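PDB 5CJP: Ras GTPase-activating-like protein IQGAP2 from Homo sapiens, which probably acts as a scaffold that binds Rho-family GTPases such as Cdc42 through a RasGAP-related domain, without speeding up their GTP hydrolysis. Local coordinates for residues 67-70 against 71-75; 78-82 against 83-87; 128-132 against 133-137; 257-260 against 261-265. All coordinates share one frame; numbering follows the deposited sequence.

Interaction 1. Residues 67-70 against 71-75; sequences LFKT and ALEEE
One face of the helix 58-79, within the mostly helical GAP-related domain, carries Lys69 and Glu73 a single turn apart. Their side chains pass at a slant. Lys69 CG stands anti to the backbone N (chi1 -167°), and the chain then bends about the CG-CD bond, which brings CE over to the carboxylate. The touching is done by the aliphatic part of the lysine: CE is 3.8 Å from Glu73 OE1. The ammonium is near but not bonded, with Lys69 NZ 4.6 Å from Glu73 OE1. At its root the glutamate packs on the backbone, where Glu73 CG sits 3.4 Å from Lys69 O, and the same carbonyl receives the amide Glu73 N at 2.9 Å. A second polar link joins this turn, since Leu67 O accepts Ala71 N at 3.1 Å and also a weak hydrogen bond from Thr70 OG1 at 3.4 Å. The hydroxyl can bend back there because OG1 lies between the backbone N and the carbonyl carbon (chi1 80°). Glu74 N continues the pattern to Thr70 O at 2.7 Å. Next to this pair, Phe68 packs on the helices 25-34, 92-102 and 200-216, and Leu72 on Leu209 of the last. Cut back to an alanine, Glu73 would keep its backbone bond, but Lys69 would probably lose the nearby opposite charge and the carbon chain beside its methylenes. Since Lys66 NZ lies close to Lys69 NZ, the carboxylate may partly offset a local build-up of positive charge, acting through space and not through a direct ion pair.

Interaction 2. Residues 78-82 against 83-87; sequences SKVDQ and VQDIV
Asp85 reaches back across the turn between the helices 58-79 and 85-88 and holds two successive backbone amides with one carboxylate oxygen. Asp85 OD2 accepts Gln82 N at 2.8 Å, nearly along its own C-O bond, and Asp81 N at 3.0 Å, the latter from above the carboxylate plane. In the aspartate, CG lies anti to its carbonyl carbon (chi1 -80°), which turns the acid group back towards the amides of Asp81 and Gln82. A leucine here would probably leave both amides without their acceptor and set the turn at Asp81 and Gln82 free to shift. Beneath the carboxylate, the Asp85 methylene slides past Val80, running the opposite way; Val80 CG1 is anti to its backbone N (chi1 180°) and comes to 3.6 Å from Asp85 CB. The Gln82 and Gln84 chains run side by side in the same direction, but their amides are turned 85° to one another. Gln84 is at the N-cap of the helix 85-88, its chain extended, and its amide reaches to about 3 Å from a bound GTP, nearest atoms; a chain of another protein also packs on it. Within the domain, Val83 and Ile86 lean on Ile213 and Ile228, while Lys216 NZ bonds Val80 O. The apolar underside of the turn closes with Val80 CG2 at 4.1 Å from Ile86 CG1.

Interaction 3. Residues 128-132 against 133-137; sequences IINTN and PVEVY
Asn132 carries its CG anti to the backbone N (chi1 -172°), and this swings its amide out over the first turn of the helix 133-139, where Glu135 meets it. Asn132 ND2 donates to Glu135 OE1 at 2.6 Å, arriving on the anti side of the carboxylate and a little out of its plane. The two flat groups are turned 69° apart and the side chains cross at about a right angle. Asn132 is the N-cap residue, and its carbonyl starts the helical pattern by accepting Val136 N at 2.8 Å. Just upstream, Asn130 also sends CG anti to its backbone N (chi1 -159°), placing OD1 where it accepts Asn132 N at 3.0 Å on an in-plane lone pair: an Asx turn that directs the chain into the helix. The same oxygen lies 3.8 Å from Glu135 CB, while Val136 CG2 packs 3.5 Å from Asn130 O. Asn130 shapes the turn, while the Asn132 amide, which donates and so caps no helix N-H, ties the helix start to Glu135. Around it, Pro133 and Val134 rest on the helix 160-163, Val136 touches Lys172 of the helix 167-193, and Ile129 packs on both that helix and the helix 261-278.

Interaction 4. Residues 257-260 against 261-265; sequences GQIN and SDQRR
Gln258, in the loop leading into the helix 261-278, meets Arg264 through its amide oxygen. The guanidinium grips it end-on with two nitrogens: Arg264 NH1 is 2.9 Å from Gln258 OE1, on an in-plane lone pair, and Arg264 NH2 is 3.0 Å from the same oxygen. Gln258 is poorly ordered, so this grip is less certain than its neighbours. Ile259 follows and covers a face of that guanidinium, with CG2 4.0 Å above the plane and over its centre. With CG1 anti to the carbonyl carbon (chi1 -70°), Ile259 CG2 falls anti to the backbone N and also packs 3.4 Å from Gln263 CB. The N-cap residue Asn260 points its backbone N almost straight at Gln263 OE1, 2.7 Å away and 168° at the hydrogen. This is the Gln263-to-N-cap half of a capping box; the Asn260 side chain makes no reciprocal bond. Asn260 O then takes Arg264 N at 2.9 Å, starting the helix. Arg264 is further fixed by a salt bridge to Asp246 and a bond from NE to Val243 O, at the end of the helix 222-243, and Gln263 NE2 bonds Ile122 O of the helix 111-123, so the start of the helix 261-278 is tied to both.

Overall arrangement
The four local contacts fall into two pairs in the GAP-related domain. Interactions 1 and 2 follow each other from the helix 58-79, their centres 13 Å apart, and touch where Leu72 CD1 is 4.2 Å from Ile86 CG2. Interactions 3 and 4 are both helix starts, centres 16 Å apart, joined where Arg265 CD packs 3.2 Å from Asn130 ND2; a long, weak ion pair links Arg265 NH1 and Glu135 OE2. The pairs do not meet: centres of interactions 1 and 3 are 44 Å apart, and those of 2 and 4 are 37 Å. Through Gln84 interaction 2 comes near a bound GTP; a separate GTP pocket, of Asn57, Arg59, Glu60 and Tyr326, begins shortly before interaction 1.

Interaction 1. Residues 67-70 against 71-75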
loop_
_atom_site.group_PDB
_atom_site.type_symbol
_atom_site.label_atom_id
_atom_site.label_comp_id
_atom_site.label_asym_id
_atom_site.label_seq_id
_atom_site.Cartn_x
_atom_site.Cartn_y
_atom_site.Cartn_z
ATOM N N LEU E 67 26.600 8.215 12.931
ATOM C CA LEU E 67 26.992 7.187 11.972
ATOM C C LEU E 67 27.661 7.904 10.801
ATOM O O LEU E 67 28.753 7.543 10.372
ATOM C CB LEU E 67 25.759 6.422 11.494
ATOM C CG LEU E 67 25.905 5.175 10.622
ATOM C CD1 LEU E 67 25.424 5.470 9.246
ATOM C CD2 LEU E 67 27.334 4.675 10.635
ATOM N N PHE E 68 26.995 8.930 10.288
ATOM C CA PHE E 68 27.533 9.717 9.180
ATOM C C PHE E 68 28.907 10.264 9.529
ATOM O O PHE E 68 29.860 10.141 8.740
ATOM C CB PHE E 68 26.604 10.888 8.858
ATOM C CG PHE E 68 25.391 10.490 8.089
ATOM C CD1 PHE E 68 24.289 11.338 8.025
ATOM C CD2 PHE E 68 25.351 9.273 7.398
ATOM C CE1 PHE E 68 23.160 10.979 7.279
ATOM C CE2 PHE E 68 24.234 8.910 6.653
ATOM C CZ PHE E 68 23.137 9.760 6.590
ATOM N N LYS E 69 29.008 10.857 10.717
ATOM C CA LYS E 69 30.260 11.437 11.176
ATOM C C LYS E 69 31.437 10.467 11.170
ATOM O O LYS E 69 32.435 10.678 10.470
ATOM C CB LYS E 69 30.095 12.001 12.587
ATOM C CG LYS E 69 31.253 12.887 12.994
ATOM C CD LYS E 69 31.244 13.238 14.462
ATOM C CE LYS E 69 31.821 12.099 15.284
ATOM N NZ LYS E 69 32.097 12.508 16.700
ATOM N N THR E 70 31.330 9.401 11.948
ATOM C CA THR E 70 32.425 8.454 12.024
ATOM C C THR E 70 32.774 7.837 10.673
ATOM O O THR E 70 33.941 7.558 10.404
ATOM C CB THR E 70 32.113 7.338 13.008
ATOM O OG1 THR E 70 31.269 6.380 12.370
ATOM C CG2 THR E 70 31.398 7.895 14.223
ATOM N N ALA E 71 31.770 7.632 9.828
ATOM C CA ALA E 71 32.006 7.056 8.508
ATOM C C ALA E 71 32.739 8.060 7.626
ATOM O O ALA E 71 33.623 7.688 6.857
ATOM C CB ALA E 71 30.675 6.638 7.849
ATOM N N LEU E 72 32.363 9.332 7.720
ATOM C CA LEU E 72 33.039 10.347 6.922
ATOM C C LEU E 72 34.485 10.488 7.400
ATOM O O LEU E 72 35.396 10.609 6.583
ATOM C CB LEU E 72 32.313 11.699 7.013
ATOM C CG LEU E 72 32.869 12.924 6.255
ATOM C CD1 LEU E 72 33.199 12.605 4.799
ATOM C CD2 LEU E 72 31.844 14.028 6.337
ATOM N N GLU E 73 34.711 10.465 8.711
ATOM C CA GLU E 73 36.085 10.581 9.207
ATOM C C GLU E 73 36.834 9.299 8.875
ATOM O O GLU E 73 38.031 9.315 8.606
ATOM C CB GLU E 73 36.106 10.831 10.715
ATOM C CG GLU E 73 35.410 12.114 11.118
ATOM C CD GLU E 73 35.254 12.242 12.611
ATOM O OE1 GLU E 73 34.935 11.229 13.271
ATOM O OE2 GLU E 73 35.437 13.363 13.123
ATOM N N GLU E 74 36.114 8.186 8.888
ATOM C CA GLU E 74 36.701 6.894 8.566
ATOM C C GLU E 74 37.249 7.011 7.147
ATOM O O GLU E 74 38.393 6.661 6.869
ATOM C CB GLU E 74 35.629 5.807 8.617
ATOM C CG GLU E 74 36.165 4.396 8.601
ATOM C CD GLU E 74 36.681 3.961 9.954
ATOM O OE1 GLU E 74 37.806 3.421 10.014
ATOM O OE2 GLU E 74 35.958 4.150 10.957
ATOM N N GLU E 75 36.410 7.521 6.257
ATOM C CA GLU E 75 36.749 7.702 4.851
ATOM C C GLU E 75 37.969 8.597 4.649
ATOM O O GLU E 75 38.905 8.250 3.919
ATOM C CB GLU E 75 35.552 8.315 4.128
ATOM C CG GLU E 75 35.751 8.622 2.652
ATOM C CD GLU E 75 35.678 7.384 1.780
ATOM O OE1 GLU E 75 35.202 6.352 2.286
ATOM O OE2 GLU E 75 36.077 7.446 0.591
#

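Interaction 2. Residues 78-82 against 83-87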
loop_
_atom_site.group_PDB
_atom_site.type_symbol
_atom_site.label_atom_id
_atom_site.label_comp_id
_atom_site.label_asym_id
_atom_site.label_seq_id
_atom_site.Cartn_x
_atom_site.Cartn_y
_atom_site.Cartn_z
ATOM N N SER E 78 41.901 7.444 5.758
ATOM C CA SER E 78 41.952 6.062 5.297
ATOM C C SER E 78 41.975 5.967 3.774
ATOM O O SER E 78 42.538 5.038 3.211
ATOM C CB SER E 78 40.744 5.292 5.824
ATOM O OG SER E 78 40.654 4.018 5.214
ATOM N N LYS E 79 41.347 6.926 3.111
ATOM C CA LYS E 79 41.318 6.926 1.659
ATOM C C LYS E 79 41.651 8.301 1.099
ATOM O O LYS E 79 41.790 8.462 -0.109
ATOM C CB LYS E 79 39.943 6.494 1.143
ATOM C CG LYS E 79 39.592 5.034 1.377
ATOM C CD LYS E 79 38.347 4.710 0.585
ATOM C CE LYS E 79 38.022 3.236 0.575
ATOM N NZ LYS E 79 36.829 3.005 -0.291
ATOM N N VAL E 80 41.769 9.300 1.966
ATOM C CA VAL E 80 42.087 10.631 1.479
ATOM C C VAL E 80 43.555 10.941 1.738
ATOM O O VAL E 80 44.003 10.982 2.880
ATOM C CB VAL E 80 41.176 11.703 2.122
ATOM C CG1 VAL E 80 41.541 13.084 1.598
ATOM C CG2 VAL E 80 39.728 11.410 1.780
ATOM N N ASP E 81 44.294 11.154 0.653
ATOM C CA ASP E 81 45.719 11.427 0.723
ATOM C C ASP E 81 46.149 12.843 0.369
ATOM O O ASP E 81 47.132 13.341 0.915
ATOM C CB ASP E 81 46.452 10.450 -0.183
ATOM C CG ASP E 81 46.292 9.019 0.269
ATOM O OD1 ASP E 81 46.209 8.125 -0.602
ATOM O OD2 ASP E 81 46.263 8.793 1.499
ATOM N N GLN E 82 45.421 13.495 -0.533
ATOM C CA GLN E 82 45.779 14.848 -0.960
ATOM C C GLN E 82 44.583 15.797 -0.996
ATOM O O GLN E 82 44.474 16.624 -1.897
ATOM C CB GLN E 82 46.432 14.771 -2.353
ATOM C CG GLN E 82 46.804 16.109 -3.001
ATOM C CD GLN E 82 45.972 16.427 -4.247
ATOM O OE1 GLN E 82 46.083 17.513 -4.821
ATOM N NE2 GLN E 82 45.139 15.478 -4.667
ATOM N N VAL E 83 43.691 15.704 -0.015
ATOM C CA VAL E 83 42.505 16.558 -0.026
ATOM C C VAL E 83 41.909 16.275 -1.394
ATOM O O VAL E 83 42.380 15.382 -2.087
ATOM C CB VAL E 83 42.869 18.060 0.069
ATOM C CG1 VAL E 83 41.610 18.917 0.074
ATOM C CG2 VAL E 83 43.674 18.323 1.314
ATOM N N GLN E 84 40.889 17.010 -1.800
ATOM C CA GLN E 84 40.301 16.779 -3.111
ATOM C C GLN E 84 39.871 15.325 -3.325
ATOM O O GLN E 84 39.051 15.038 -4.202
ATOM C CB GLN E 84 41.290 17.179 -4.209
ATOM C CG GLN E 84 40.836 16.757 -5.597
ATOM C CD GLN E 84 41.845 17.053 -6.691
ATOM O OE1 GLN E 84 42.047 18.206 -7.072
ATOM N NE2 GLN E 84 42.482 16.005 -7.205
ATOM N N ASP E 85 40.425 14.416 -2.524
ATOM C CA ASP E 85 40.098 13.001 -2.610
ATOM C C ASP E 85 38.703 12.731 -2.047
ATOM O O ASP E 85 38.036 11.792 -2.482
ATOM C CB ASP E 85 41.137 12.149 -1.861
ATOM C CG ASP E 85 42.415 11.914 -2.673
ATOM O OD1 ASP E 85 42.310 11.508 -3.847
ATOM O OD2 ASP E 85 43.528 12.124 -2.133
ATOM N N ILE E 86 38.262 13.543 -1.081
ATOM C CA ILE E 86 36.924 13.361 -0.515
ATOM C C ILE E 86 35.921 13.756 -1.581
ATOM O O ILE E 86 34.732 13.516 -1.429
ATOM C CB ILE E 86 36.629 14.247 0.721
ATOM C CG1 ILE E 86 37.873 14.992 1.148
ATOM C CG2 ILE E 86 36.092 13.414 1.853
ATOM C CD1 ILE E 86 38.203 16.086 0.229
ATOM N N VAL E 87 36.406 14.363 -2.661
ATOM C CA VAL E 87 35.536 14.770 -3.748
ATOM C C VAL E 87 35.639 13.827 -4.940
ATOM O O VAL E 87 34.619 13.373 -5.463
ATOM C CB VAL E 87 35.852 16.205 -4.223
ATOM C CG1 VAL E 87 34.939 16.575 -5.358
ATOM C CG2 VAL E 87 35.665 17.192 -3.082
#

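Interaction 3. Residues 128-132 against 133-137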
loop_
_atom_site.group_PDB
_atom_site.type_symbol
_atom_site.label_atom_id
_atom_site.label_comp_id
_atom_site.label_asym_id
_atom_site.label_seq_id
_atom_site.Cartn_x
_atom_site.Cartn_y
_atom_site.Cartn_z
ATOM N N ILE E 128 15.049 31.922 -23.865
ATOM C CA ILE E 128 15.836 30.960 -24.624
ATOM C C ILE E 128 17.295 31.338 -24.499
ATOM O O ILE E 128 17.867 31.959 -25.397
ATOM C CB ILE E 128 15.485 30.997 -26.113
ATOM C CG1 ILE E 128 14.019 30.630 -26.315
ATOM C CG2 ILE E 128 16.337 30.028 -26.882
ATOM C CD1 ILE E 128 13.575 30.956 -27.683
ATOM N N ILE E 129 17.899 30.974 -23.377
ATOM C CA ILE E 129 19.303 31.262 -23.155
ATOM C C ILE E 129 20.141 30.204 -23.883
ATOM O O ILE E 129 19.788 29.015 -23.905
ATOM C CB ILE E 129 19.640 31.239 -21.644
ATOM C CG1 ILE E 129 18.792 32.269 -20.907
ATOM C CG2 ILE E 129 21.113 31.542 -21.425
ATOM C CD1 ILE E 129 18.806 32.102 -19.407
ATOM N N ASN E 130 21.233 30.640 -24.499
ATOM C CA ASN E 130 22.133 29.730 -25.210
ATOM C C ASN E 130 23.507 30.370 -25.345
ATOM O O ASN E 130 23.738 31.219 -26.210
ATOM C CB ASN E 130 21.604 29.391 -26.600
ATOM C CG ASN E 130 22.212 28.103 -27.158
ATOM O OD1 ASN E 130 23.424 27.902 -27.128
ATOM N ND2 ASN E 130 21.361 27.230 -27.671
ATOM N N THR E 131 24.417 29.950 -24.481
ATOM C CA THR E 131 25.767 30.482 -24.460
ATOM C C THR E 131 26.696 29.856 -25.496
ATOM O O THR E 131 27.915 30.006 -25.411
ATOM C CB THR E 131 26.372 30.287 -23.065
ATOM O OG1 THR E 131 26.218 28.919 -22.660
ATOM C CG2 THR E 131 25.657 31.171 -22.068
ATOM N N ASN E 132 26.120 29.165 -26.475
ATOM C CA ASN E 132 26.921 28.507 -27.497
ATOM C C ASN E 132 26.778 29.149 -28.869
ATOM O O ASN E 132 25.793 28.932 -29.576
ATOM C CB ASN E 132 26.549 27.022 -27.579
ATOM C CG ASN E 132 27.472 26.230 -28.496
ATOM O OD1 ASN E 132 28.418 26.771 -29.070
ATOM N ND2 ASN E 132 27.198 24.940 -28.635
ATOM N N PRO E 133 27.783 29.941 -29.267
ATOM C CA PRO E 133 27.827 30.647 -30.549
ATOM C C PRO E 133 27.430 29.798 -31.752
ATOM O O PRO E 133 26.451 30.114 -32.423
ATOM C CB PRO E 133 29.272 31.122 -30.623
ATOM C CG PRO E 133 29.568 31.432 -29.194
ATOM C CD PRO E 133 28.997 30.217 -28.481
ATOM N N VAL E 134 28.180 28.727 -32.026
ATOM C CA VAL E 134 27.865 27.871 -33.176
ATOM C C VAL E 134 26.427 27.380 -33.155
ATOM O O VAL E 134 25.799 27.224 -34.209
ATOM C CB VAL E 134 28.795 26.624 -33.280
ATOM C CG1 VAL E 134 30.205 27.048 -33.651
ATOM C CG2 VAL E 134 28.807 25.860 -31.971
ATOM N N GLU E 135 25.903 27.129 -31.959
ATOM C CA GLU E 135 24.526 26.675 -31.826
ATOM C C GLU E 135 23.580 27.827 -32.111
ATOM O O GLU E 135 22.513 27.636 -32.690
ATOM C CB GLU E 135 24.265 26.123 -30.423
ATOM C CG GLU E 135 24.493 24.624 -30.307
ATOM C CD GLU E 135 24.061 24.053 -28.966
ATOM O OE1 GLU E 135 24.750 24.308 -27.956
ATOM O OE2 GLU E 135 23.026 23.349 -28.925
ATOM N N VAL E 136 23.972 29.027 -31.702
ATOM C CA VAL E 136 23.139 30.195 -31.948
ATOM C C VAL E 136 23.218 30.502 -33.432
ATOM O O VAL E 136 22.198 30.686 -34.092
ATOM C CB VAL E 136 23.626 31.438 -31.158
ATOM C CG1 VAL E 136 22.627 32.586 -31.332
ATOM C CG2 VAL E 136 23.801 31.086 -29.690
ATOM N N TYR E 137 24.441 30.549 -33.948
ATOM C CA TYR E 137 24.665 30.838 -35.354
ATOM C C TYR E 137 23.804 29.933 -36.204
ATOM O O TYR E 137 23.033 30.391 -37.045
ATOM C CB TYR E 137 26.130 30.615 -35.730
ATOM C CG TYR E 137 26.345 30.604 -37.227
ATOM C CD1 TYR E 137 26.407 31.792 -37.952
ATOM C CD2 TYR E 137 26.421 29.401 -37.926
ATOM C CE1 TYR E 137 26.533 31.784 -39.337
ATOM C CE2 TYR E 137 26.546 29.380 -39.309
ATOM C CZ TYR E 137 26.600 30.574 -40.011
ATOM O OH TYR E 137 26.712 30.550 -41.384
#

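Interaction 4. Residues 257-260 against 261-265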
loop_
_atom_site.group_PDB
_atom_site.type_symbol
_atom_site.label_atom_id
_atom_site.label_comp_id
_atom_site.label_asym_id
_atom_site.label_seq_id
_atom_site.Cartn_x
_atom_site.Cartn_y
_atom_site.Cartn_z
ATOM N N GLY E 257 3.324 17.243 -19.820
ATOM C CA GLY E 257 4.587 17.191 -20.533
ATOM C C GLY E 257 5.767 17.511 -19.639
ATOM O O GLY E 257 5.622 18.197 -18.626
ATOM N N GLN E 258 6.939 17.015 -20.018
ATOM C CA GLN E 258 8.146 17.249 -19.245
ATOM C C GLN E 258 8.861 18.496 -19.762
ATOM O O GLN E 258 8.438 19.108 -20.738
ATOM C CB GLN E 258 9.054 16.018 -19.335
ATOM C CG GLN E 258 10.245 16.018 -18.381
ATOM C CD GLN E 258 11.544 16.455 -19.045
ATOM O OE1 GLN E 258 12.587 16.549 -18.395
ATOM N NE2 GLN E 258 11.487 16.717 -20.346
ATOM N N ILE E 259 9.939 18.875 -19.097
ATOM C CA ILE E 259 10.721 20.048 -19.474
ATOM C C ILE E 259 11.187 20.052 -20.937
ATOM O O ILE E 259 11.624 19.029 -21.458
ATOM C CB ILE E 259 11.930 20.145 -18.532
ATOM C CG1 ILE E 259 11.408 20.521 -17.145
ATOM C CG2 ILE E 259 13.030 21.048 -19.113
ATOM C CD1 ILE E 259 12.441 20.461 -16.131
ATOM N N ASN E 260 11.095 21.211 -21.588
ATOM C CA ASN E 260 11.522 21.372 -22.981
ATOM C C ASN E 260 13.034 21.453 -23.007
ATOM O O ASN E 260 13.666 21.714 -21.989
ATOM C CB ASN E 260 10.997 22.679 -23.587
ATOM C CG ASN E 260 9.501 22.814 -23.484
ATOM O OD1 ASN E 260 8.755 22.016 -24.044
ATOM N ND2 ASN E 260 9.049 23.835 -22.768
ATOM N N SER E 261 13.614 21.255 -24.179
ATOM C CA SER E 261 15.055 21.334 -24.302
ATOM C C SER E 261 15.469 22.759 -23.961
ATOM O O SER E 261 16.553 23.000 -23.434
ATOM C CB SER E 261 15.477 21.008 -25.733
ATOM O OG SER E 261 14.860 19.819 -26.179
ATOM N N ASP E 262 14.594 23.710 -24.269
ATOM C CA ASP E 262 14.872 25.116 -23.999
ATOM C C ASP E 262 14.864 25.415 -22.503
ATOM O O ASP E 262 15.654 26.221 -22.022
ATOM C CB ASP E 262 13.845 25.990 -24.716
ATOM C CG ASP E 262 14.031 25.989 -26.222
ATOM O OD1 ASP E 262 13.029 26.223 -26.935
ATOM O OD2 ASP E 262 15.172 25.766 -26.689
ATOM N N GLN E 263 13.965 24.760 -21.776
ATOM C CA GLN E 263 13.872 24.954 -20.337
ATOM C C GLN E 263 15.074 24.281 -19.692
ATOM O O GLN E 263 15.639 24.794 -18.723
ATOM C CB GLN E 263 12.557 24.370 -19.812
ATOM C CG GLN E 263 11.322 24.992 -20.462
ATOM C CD GLN E 263 10.016 24.342 -20.033
ATOM O OE1 GLN E 263 9.841 23.128 -20.157
ATOM N NE2 GLN E 263 9.086 25.152 -19.536
ATOM N N ARG E 264 15.477 23.139 -20.244
ATOM C CA ARG E 264 16.641 22.410 -19.747
ATOM C C ARG E 264 17.898 23.244 -19.915
ATOM O O ARG E 264 18.687 23.406 -18.975
ATOM C CB ARG E 264 16.841 21.118 -20.530
ATOM C CG ARG E 264 16.364 19.899 -19.813
ATOM C CD ARG E 264 17.228 19.582 -18.609
ATOM N NE ARG E 264 16.392 19.036 -17.541
ATOM C CZ ARG E 264 15.494 18.072 -17.712
ATOM N NH1 ARG E 264 15.313 17.541 -18.911
ATOM N NH2 ARG E 264 14.767 17.656 -16.690
ATOM N N ARG E 265 18.084 23.744 -21.132
ATOM C CA ARG E 265 19.240 24.560 -21.470
ATOM C C ARG E 265 19.279 25.837 -20.620
ATOM O O ARG E 265 20.358 26.353 -20.312
ATOM C CB ARG E 265 19.212 24.898 -22.961
ATOM C CG ARG E 265 20.508 25.466 -23.499
ATOM C CD ARG E 265 20.338 25.823 -24.952
ATOM N NE ARG E 265 19.816 24.694 -25.714
ATOM C CZ ARG E 265 20.518 23.597 -25.993
ATOM N NH1 ARG E 265 21.773 23.486 -25.574
ATOM N NH2 ARG E 265 19.963 22.612 -26.687
#